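Local coordinates for protein putative decarboxylase involved in desferrioxamine biosynthesis (Erwinia amylovora, PDB 5O5C) that probably decarboxylates lysine with the help of pyridoxal 5'-phosphate, as an early step of desferrioxamine siderophore biosynthesis, at residues I453-N456 and I457-V461; I498-I501 and V502-R506. All blocks are in the same frame, centred on the assembly; numbering follows the deposited sequence.

Contact 1: I453-N456 and I457-V461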
ATOM      1  N   ILE B 453      14.601   3.895  34.518  1.00 35.49           N
ATOM      2  CA  ILE B 453      15.936   3.445  34.270  1.00 34.71           C
ATOM      3  C   ILE B 453      15.943   2.685  32.917  1.00 32.77           C
ATOM      4  O   ILE B 453      16.823   2.895  32.146  1.00 24.21           O
ATOM      5  CB  ILE B 453      16.536   2.675  35.497  1.00 41.78           C
ATOM      6  CG1 ILE B 453      18.046   2.891  35.559  1.00 45.48           C
ATOM      7  CG2 ILE B 453      16.190   1.203  35.487  1.00 42.29           C
ATOM      8  CD1 ILE B 453      18.809   1.957  36.487  1.00 47.19           C
ATOM      9  N   ASN B 454      14.932   1.872  32.600  1.00 32.14           N
ATOM     10  CA  ASN B 454      14.967   1.097  31.335  1.00 29.31           C
ATOM     11  C   ASN B 454      14.645   1.932  30.094  1.00 28.57           C
ATOM     12  O   ASN B 454      15.270   1.740  29.039  1.00 27.72           O
ATOM     13  CB  ASN B 454      14.041  -0.109  31.429  1.00 30.69           C
ATOM     14  CG  ASN B 454      14.628  -1.219  32.275  1.00 29.96           C
ATOM     15  OD1 ASN B 454      15.368  -2.035  31.780  1.00 30.93           O
ATOM     16  ND2 ASN B 454      14.299  -1.242  33.550  1.00 30.88           N
ATOM     17  N   THR B 455      13.690   2.850  30.219  1.00 30.49           N
ATOM     18  CA  THR B 455      13.426   3.822  29.159  1.00 33.08           C
ATOM     19  C   THR B 455      14.622   4.711  28.902  1.00 31.71           C
ATOM     20  O   THR B 455      14.838   5.049  27.760  1.00 31.14           O
ATOM     21  CB  THR B 455      12.167   4.703  29.375  1.00 40.55           C
ATOM     22  OG1 THR B 455      12.018   5.567  28.246  1.00 43.06           O
ATOM     23  CG2 THR B 455      12.235   5.587  30.621  1.00 42.62           C
ATOM     24  N   ASN B 456      15.408   5.074  29.929  1.00 26.50           N
ATOM     25  CA  ASN B 456      16.651   5.786  29.659  1.00 28.86           C
ATOM     26  C   ASN B 456      17.743   4.928  29.070  1.00 27.15           C
ATOM     27  O   ASN B 456      18.509   5.439  28.313  1.00 26.40           O
ATOM     28  CB  ASN B 456      17.148   6.561  30.869  1.00 33.11           C
ATOM     29  CG  ASN B 456      16.211   7.704  31.217  1.00 34.87           C
ATOM     30  OD1 ASN B 456      15.904   8.541  30.372  1.00 34.82           O
ATOM     31  ND2 ASN B 456      15.689   7.690  32.422  1.00 37.06           N
ATOM     32  N   ILE B 457      17.806   3.631  29.389  1.00 25.47           N
ATOM     33  CA  ILE B 457      18.772   2.777  28.730  1.00 24.26           C
ATOM     34  C   ILE B 457      18.523   2.748  27.232  1.00 23.43           C
ATOM     35  O   ILE B 457      19.431   2.899  26.442  1.00 21.11           O
ATOM     36  CB  ILE B 457      18.745   1.336  29.251  1.00 23.00           C
ATOM     37  CG1 ILE B 457      19.399   1.242  30.648  1.00 21.78           C
ATOM     38  CG2 ILE B 457      19.450   0.430  28.284  1.00 20.95           C
ATOM     39  CD1 ILE B 457      19.127  -0.056  31.331  1.00 20.88           C
ATOM     40  N   ARG B 458      17.294   2.521  26.811  1.00 28.41           N
ATOM     41  CA  ARG B 458      17.029   2.479  25.345  1.00 25.48           C
ATOM     42  C   ARG B 458      17.394   3.784  24.632  1.00 26.03           C
ATOM     43  O   ARG B 458      17.972   3.787  23.506  1.00 23.46           O
ATOM     44  CB  ARG B 458      15.580   2.102  25.124  1.00 29.11           C
ATOM     45  CG  ARG B 458      14.973   2.455  23.776  1.00 30.87           C
ATOM     46  CD  ARG B 458      13.551   1.921  23.815  1.00 33.73           C
ATOM     47  NE  ARG B 458      12.680   2.334  22.709  1.00 40.67           N
ATOM     48  CZ  ARG B 458      12.847   1.980  21.449  1.00 36.94           C
ATOM     49  NH1 ARG B 458      13.910   1.294  21.113  1.00 42.45           N
ATOM     50  NH2 ARG B 458      11.981   2.338  20.514  1.00 36.39           N
ATOM     51  N   LYS B 459      17.049   4.901  25.273  1.00 27.33           N
ATOM     52  CA  LYS B 459      17.353   6.218  24.704  1.00 29.62           C
ATOM     53  C   LYS B 459      18.873   6.380  24.628  1.00 29.17           C
ATOM     54  O   LYS B 459      19.409   6.744  23.600  1.00 26.55           O
ATOM     55  CB  LYS B 459      16.621   7.338  25.484  1.00 34.89           C
ATOM     56  CG  LYS B 459      15.157   7.475  25.047  1.00 35.25           C
ATOM     57  CD  LYS B 459      14.572   8.865  25.305  1.00 40.87           C
ATOM     58  CE  LYS B 459      14.314   9.123  26.785  1.00 40.61           C
ATOM     59  NZ  LYS B 459      13.124   9.998  27.000  1.00 44.29           N
ATOM     60  N   ALA B 460      19.599   5.984  25.672  1.00 28.97           N
ATOM     61  CA  ALA B 460      21.052   6.086  25.588  1.00 24.71           C
ATOM     62  C   ALA B 460      21.565   5.175  24.464  1.00 24.26           C
ATOM     63  O   ALA B 460      22.334   5.621  23.617  1.00 23.24           O
ATOM     64  CB  ALA B 460      21.686   5.729  26.911  1.00 26.93           C
ATOM     65  N   VAL B 461      21.121   3.922  24.415  1.00 21.93           N
ATOM     66  CA  VAL B 461      21.669   2.990  23.410  1.00 25.48           C
ATOM     67  C   VAL B 461      21.466   3.601  22.017  1.00 26.91           C
ATOM     68  O   VAL B 461      22.389   3.609  21.191  1.00 32.64           O
ATOM     69  CB  VAL B 461      21.028   1.581  23.502  1.00 26.98           C
ATOM     70  CG1 VAL B 461      21.393   0.732  22.285  1.00 28.87           C
ATOM     71  CG2 VAL B 461      21.489   0.863  24.746  1.00 28.80           C
TER
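Ile453, Asn454, Thr455 and Asn456 each offer a carbonyl to the amide four residues on, the i to i+4 pattern of an alpha-helix, here within helix 448-464, which packs against the small antiparallel sheet of this group II decarboxylase. The four backbone bonds are uneven. Ala460 N to Asn456 O is the shortest at 2.9 Å, Arg458 N to Asn454 O is the straightest with an N-H...O angle of 167°, and Lys459 N to Thr455 O, at 3.3 Å, is weak.

Packing lies on the buried face. Ile457 has CG1 anti to its own carbonyl carbon (chi1 -74°), which swings that branch back along the helix until CG1 lies against the carbonyl oxygen Ile453 O, at 3.4 Å. Beyond the helix, Ile453 and Ile457 both touch Tyr439 of strand 434-439, while Leu480 of strand 477-483 meets Asn454, Ile457 and Arg458.

Polar groups take different courses. The Asn454 amide is held at both ends, ND2 to Thr450 O one turn back in the same helix and OD1 to Tyr439 N; the second bond ties the helix to strand 434-439. Arg458 runs extended from CG to NE, and its NH2 reaches a long, weak ion pair with Asp136 of the second subunit. On the more exposed flank the bent chain of Lys459 crosses the Asn456 side chain at a slant, its CE 4.0 Å from Asn456 OD1.

Contact 2: I498-I501 and V502-R506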
ATOM      1  N   ILE B 498      24.038  -6.517  25.032  1.00 29.63           N
ATOM      2  CA  ILE B 498      23.809  -6.749  26.449  1.00 33.59           C
ATOM      3  C   ILE B 498      24.723  -5.892  27.314  1.00 33.48           C
ATOM      4  O   ILE B 498      24.241  -5.339  28.277  1.00 34.09           O
ATOM      5  CB  ILE B 498      23.960  -8.212  26.849  1.00 32.81           C
ATOM      6  CG1 ILE B 498      22.881  -9.027  26.151  1.00 32.05           C
ATOM      7  CG2 ILE B 498      23.856  -8.344  28.366  1.00 36.81           C
ATOM      8  CD1 ILE B 498      23.028 -10.522  26.324  1.00 32.82           C
ATOM      9  N   ALA B 499      26.009  -5.761  26.954  1.00 33.99           N
ATOM     10  CA  ALA B 499      26.977  -4.994  27.766  1.00 35.21           C
ATOM     11  C   ALA B 499      26.693  -3.504  27.736  1.00 37.26           C
ATOM     12  O   ALA B 499      26.869  -2.782  28.736  1.00 35.60           O
ATOM     13  CB  ALA B 499      28.399  -5.256  27.297  1.00 37.32           C
ATOM     14  N   LEU B 500      26.279  -3.041  26.557  1.00 38.13           N
ATOM     15  CA  LEU B 500      25.775  -1.694  26.361  1.00 36.27           C
ATOM     16  C   LEU B 500      24.533  -1.398  27.205  1.00 30.15           C
ATOM     17  O   LEU B 500      24.451  -0.392  27.900  1.00 28.14           O
ATOM     18  CB  LEU B 500      25.456  -1.515  24.872  1.00 44.40           C
ATOM     19  CG  LEU B 500      25.589  -0.133  24.285  1.00 48.60           C
ATOM     20  CD1 LEU B 500      26.986   0.412  24.515  1.00 49.51           C
ATOM     21  CD2 LEU B 500      25.265  -0.218  22.796  1.00 51.96           C
ATOM     22  N   ILE B 501      23.579  -2.297  27.162  1.00 29.76           N
ATOM     23  CA  ILE B 501      22.405  -2.190  28.004  1.00 27.86           C
ATOM     24  C   ILE B 501      22.792  -2.062  29.486  1.00 31.09           C
ATOM     25  O   ILE B 501      22.314  -1.140  30.157  1.00 31.45           O
ATOM     26  CB  ILE B 501      21.486  -3.375  27.782  1.00 22.89           C
ATOM     27  CG1 ILE B 501      20.797  -3.247  26.410  1.00 21.36           C
ATOM     28  CG2 ILE B 501      20.407  -3.497  28.833  1.00 22.62           C
ATOM     29  CD1 ILE B 501      20.251  -4.571  25.964  1.00 20.48           C
ATOM     30  N   VAL B 502      23.645  -2.966  29.977  1.00 34.13           N
ATOM     31  CA  VAL B 502      24.076  -2.913  31.393  1.00 33.76           C
ATOM     32  C   VAL B 502      25.055  -1.751  31.684  1.00 33.25           C
ATOM     33  O   VAL B 502      25.000  -1.186  32.760  1.00 29.45           O
ATOM     34  CB  VAL B 502      24.604  -4.273  31.949  1.00 41.39           C
ATOM     35  CG1 VAL B 502      23.602  -5.396  31.773  1.00 39.43           C
ATOM     36  CG2 VAL B 502      25.914  -4.659  31.322  1.00 44.93           C
ATOM     37  N   HIS B 503      25.909  -1.351  30.736  1.00 30.48           N
ATOM     38  CA  HIS B 503      26.691  -0.129  30.903  1.00 33.45           C
ATOM     39  C   HIS B 503      25.768   1.072  31.166  1.00 31.90           C
ATOM     40  O   HIS B 503      25.826   1.690  32.216  1.00 28.13           O
ATOM     41  CB  HIS B 503      27.634   0.129  29.702  1.00 35.92           C
ATOM     42  CG  HIS B 503      28.421   1.401  29.827  1.00 34.25           C
ATOM     43  ND1 HIS B 503      28.395   2.392  28.870  1.00 36.85           N
ATOM     44  CD2 HIS B 503      29.203   1.867  30.823  1.00 37.67           C
ATOM     45  CE1 HIS B 503      29.152   3.402  29.262  1.00 33.80           C
ATOM     46  NE2 HIS B 503      29.633   3.118  30.454  1.00 35.98           N
ATOM     47  N   TYR B 504      24.834   1.338  30.255  1.00 32.49           N
ATOM     48  CA  TYR B 504      23.934   2.497  30.431  1.00 32.52           C
ATOM     49  C   TYR B 504      23.013   2.379  31.673  1.00 33.12           C
ATOM     50  O   TYR B 504      22.667   3.385  32.277  1.00 37.40           O
ATOM     51  CB  TYR B 504      23.140   2.785  29.160  1.00 29.33           C
ATOM     52  CG  TYR B 504      24.021   3.252  28.037  1.00 29.50           C
ATOM     53  CD1 TYR B 504      24.829   4.377  28.176  1.00 30.19           C
ATOM     54  CD2 TYR B 504      24.062   2.572  26.836  1.00 31.50           C
ATOM     55  CE1 TYR B 504      25.627   4.819  27.151  1.00 30.78           C
ATOM     56  CE2 TYR B 504      24.869   3.009  25.802  1.00 32.49           C
ATOM     57  CZ  TYR B 504      25.646   4.123  25.958  1.00 33.34           C
ATOM     58  OH  TYR B 504      26.455   4.516  24.914  1.00 33.07           O
ATOM     59  N   GLY B 505      22.644   1.156  32.035  1.00 32.04           N
ATOM     60  CA  GLY B 505      21.861   0.901  33.215  1.00 35.37           C
ATOM     61  C   GLY B 505      22.669   1.230  34.448  1.00 35.64           C
ATOM     62  O   GLY B 505      22.237   2.046  35.287  1.00 41.80           O
ATOM     63  N   ARG B 506      23.867   0.647  34.549  1.00 29.65           N
ATOM     64  CA  ARG B 506      24.732   1.004  35.665  1.00 31.73           C
ATOM     65  C   ARG B 506      25.050   2.517  35.678  1.00 30.63           C
ATOM     66  O   ARG B 506      25.153   3.093  36.728  1.00 38.56           O
ATOM     67  CB  ARG B 506      26.005   0.172  35.680  1.00 28.94           C
ATOM     68  CG  ARG B 506      25.733  -1.308  35.765  1.00 26.04           C
ATOM     69  CD  ARG B 506      26.943  -2.124  35.389  1.00 25.32           C
ATOM     70  NE  ARG B 506      26.686  -3.531  35.665  1.00 23.64           N
ATOM     71  CZ  ARG B 506      27.472  -4.535  35.297  1.00 24.95           C
ATOM     72  NH1 ARG B 506      28.632  -4.309  34.697  1.00 28.43           N
ATOM     73  NH2 ARG B 506      27.137  -5.771  35.593  1.00 24.88           N
TER
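Leu500 and Tyr504 lie side by side one turn apart in helix 491-510, the C-terminal alpha-helix, pointing the same way. Leu500 CG and CD1 both approach Tyr504 CE2, each at 3.6 Å, in an apolar contact. With chi1 at -67° the tyrosine ring leaves on the side of its own backbone N, and CD2 of Tyr504 comes within 3.2 Å of Leu500 O. That same oxygen accepts the Tyr504 amide in a nearly linear bond, N-H...O angle 177°. His503 ND1 sits 4.0 Å above one face of the tyrosine ring, displaced toward its rim.

Three further i to i+4 bonds continue the helix on both sides of that one, among them Gly505 N to Ile501 O at 3.0 Å.

Farther out, Tyr504 rests on Ala460, Val461 and Ser464 of helix 448-464, and Leu500 on Val461. Ile498 faces Leu417 and Leu418 of helix 397-420, and Ile501 meets Phe437 of strand 434-439. Val502, which touches Tyr439 of that strand, has its CG2 branch between the backbone N and the carbonyl carbon, a placement that brings Val502 CG2 to 3.3 Å from Ala499 O.

Contacts 1 and 2 are short stretches of two packed helices, 448-464 and 491-510, with centres 9 Å apart. Ile457 CD1 comes within 3.5 Å of Gly505 CA, and Ala460 CB lies 3.6 Å from Tyr504 CG. Both mix core and surface: Ile453, Asn454 and Ile457 are buried in contact 1 and Lys459 exposed, while contact 2 buries Ile498, Ile501, Val502 and Gly505 and exposes Ala499 and His503. Both helices reach Tyr439 of strand 434-439. Contact 1 carries a buried amide held by its surroundings and a long, weak ion pair to the second subunit; contact 2, away from the annotated sites and not touched by that subunit, relies on leucine-tyrosine packing and aliphatic contacts to helix 397-420.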